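Local coordinates for putative branched chain amino acid ABC transporter, periplasmic amino acid-binding protein (Brucella ovis, PDB 4XFK) that probably binds branched-chain and other small amino acids in the periplasm as the soluble component of an ABC-type amino-acid transport system, at residues K207-N212 and S233-K238. The protein carries 1 engineered substitution. Numbering follows the deposited sequence.
Sequences KIQAAN and SGAGLK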
loop_
_atom_site.group_PDB
_atom_site.type_symbol
_atom_site.label_atom_id
_atom_site.label_comp_id
_atom_site.label_asym_id
_atom_site.label_seq_id
_atom_site.Cartn_x
_atom_site.Cartn_y
_atom_site.Cartn_z
ATOM N N LYS A 207 -10.301 -26.643 -2.477
ATOM C CA LYS A 207 -11.436 -26.096 -1.731
ATOM C C LYS A 207 -12.166 -25.021 -2.540
ATOM O O LYS A 207 -13.403 -24.972 -2.560
ATOM C CB LYS A 207 -10.981 -25.518 -0.389
ATOM N N ILE A 208 -11.396 -24.170 -3.214
ATOM C CA ILE A 208 -11.961 -23.134 -4.070
ATOM C C ILE A 208 -12.750 -23.760 -5.217
ATOM O O ILE A 208 -13.867 -23.337 -5.527
ATOM C CB ILE A 208 -10.859 -22.208 -4.605
ATOM C CG1 ILE A 208 -10.285 -21.388 -3.451
ATOM C CG2 ILE A 208 -11.398 -21.289 -5.700
ATOM C CD1 ILE A 208 -9.001 -20.660 -3.791
ATOM N N GLN A 209 -12.190 -24.797 -5.827
ATOM C CA GLN A 209 -12.906 -25.501 -6.885
ATOM C C GLN A 209 -14.236 -26.088 -6.405
ATOM O O GLN A 209 -15.232 -26.021 -7.118
ATOM C CB GLN A 209 -12.015 -26.576 -7.503
ATOM C CG GLN A 209 -10.865 -25.994 -8.306
ATOM C CD GLN A 209 -9.957 -27.058 -8.871
ATOM O OE1 GLN A 209 -9.447 -27.909 -8.139
ATOM N NE2 GLN A 209 -9.753 -27.026 -10.183
ATOM N N ALA A 210 -14.256 -26.624 -5.187
ATOM C CA ALA A 210 -15.461 -27.228 -4.618
ATOM C C ALA A 210 -16.571 -26.215 -4.414
ATOM O O ALA A 210 -17.751 -26.566 -4.375
ATOM C CB ALA A 210 -15.134 -27.886 -3.295
ATOM N N ALA A 211 -16.185 -24.953 -4.262
ATOM C CA ALA A 211 -17.141 -23.901 -3.944
ATOM C C ALA A 211 -17.857 -23.375 -5.182
ATOM O O ALA A 211 -18.837 -22.639 -5.065
ATOM C CB ALA A 211 -16.458 -22.770 -3.195
ATOM N N ASN A 212 -17.356 -23.744 -6.360
ATOM C CA ASN A 212 -17.977 -23.362 -7.627
ATOM C C ASN A 212 -18.186 -21.852 -7.727
ATOM O O ASN A 212 -19.317 -21.372 -7.832
ATOM C CB ASN A 212 -19.297 -24.118 -7.816
ATOM C CG ASN A 212 -19.947 -23.838 -9.153
ATOM O OD1 ASN A 212 -19.268 -23.566 -10.144
ATOM N ND2 ASN A 212 -21.274 -23.882 -9.183
ATOM N N SER A 233 -2.744 -22.289 -11.376
ATOM C CA SER A 233 -2.350 -22.581 -12.750
ATOM C C SER A 233 -2.240 -24.087 -12.994
ATOM O O SER A 233 -2.749 -24.604 -13.990
ATOM C CB SER A 233 -1.021 -21.900 -13.078
ATOM O OG SER A 233 -0.674 -22.111 -14.435
ATOM N N GLY A 234 -1.582 -24.795 -12.082
ATOM C CA GLY A 234 -1.444 -26.236 -12.203
ATOM C C GLY A 234 -2.773 -26.969 -12.236
ATOM O O GLY A 234 -2.886 -28.018 -12.873
ATOM N N ALA A 235 -3.777 -26.417 -11.556
ATOM C CA ALA A 235 -5.097 -27.037 -11.463
ATOM C C ALA A 235 -6.033 -26.593 -12.587
ATOM O O ALA A 235 -7.138 -27.119 -12.726
ATOM C CB ALA A 235 -5.728 -26.722 -10.109
ATOM N N GLY A 236 -5.599 -25.624 -13.384
ATOM C CA GLY A 236 -6.449 -25.069 -14.426
ATOM C C GLY A 236 -7.663 -24.345 -13.871
ATOM O O GLY A 236 -8.749 -24.389 -14.455
ATOM N N LEU A 237 -7.479 -23.669 -12.741
ATOM C CA LEU A 237 -8.577 -22.979 -12.069
ATOM C C LEU A 237 -9.280 -22.012 -13.005
ATOM O O LEU A 237 -8.629 -21.239 -13.714
ATOM C CB LEU A 237 -8.058 -22.221 -10.851
ATOM C CG LEU A 237 -9.102 -21.452 -10.041
ATOM C CD1 LEU A 237 -9.978 -22.403 -9.229
ATOM C CD2 LEU A 237 -8.421 -20.427 -9.140
ATOM N N LYS A 238 -10.608 -22.066 -13.006
ATOM C CA LYS A 238 -11.407 -21.230 -13.898
ATOM C C LYS A 238 -11.795 -19.887 -13.285
ATOM O O LYS A 238 -11.924 -18.891 -14.006
ATOM C CB LYS A 238 -12.655 -21.983 -14.365
ATOM C CG LYS A 238 -12.336 -23.186 -15.238
ATOM C CD LYS A 238 -13.578 -23.720 -15.927
ATOM C CE LYS A 238 -13.236 -24.848 -16.888
ATOM N NZ LYS A 238 -12.169 -24.446 -17.856
HETATM O O HOH W 1 -11.847 -24.856 -11.710
HETATM O O HOH W 2 -8.112 -29.351 -11.443
#
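Q209 reaches from helix 202-210 across to the end of helix 223-235, apolar at its base and polar at its tip. From CB the chain swings to CG, anti to the carbonyl carbon (chi1 -69°), and there it rests on the methyl CD1 of L237, with Q209 CG and L237 CD1 3.8 Å apart. Beyond CG it runs on extended, carrying the amide over to A235. Q209 NE2 stands 3.6 Å from A235 O without bonding to it directly; a water bridges them, accepting from Q209 NE2 at 3.1 Å and donating to A235 O at 2.8 Å. A second water links Q209 NE2 weakly to the backbone N of K238. Glutamine suits this exposed place: its CG methylene lies against leucine while its amide NE2 binds water. The same methyl, L237 CD1, also packs against I208 CG2 at 4.0 Å, the two buried branched side chains crossing at about a right angle. G236, which lacks a CB and takes positive phi without strain, closes helix 223-235 in a Schellman motif, and L237 follows directly. Helices that follow successive parallel strands, here 186-193 and 215-218, and pack side by side are typical of the Rossmann-like alpha/beta lobes of periplasmic binding proteins.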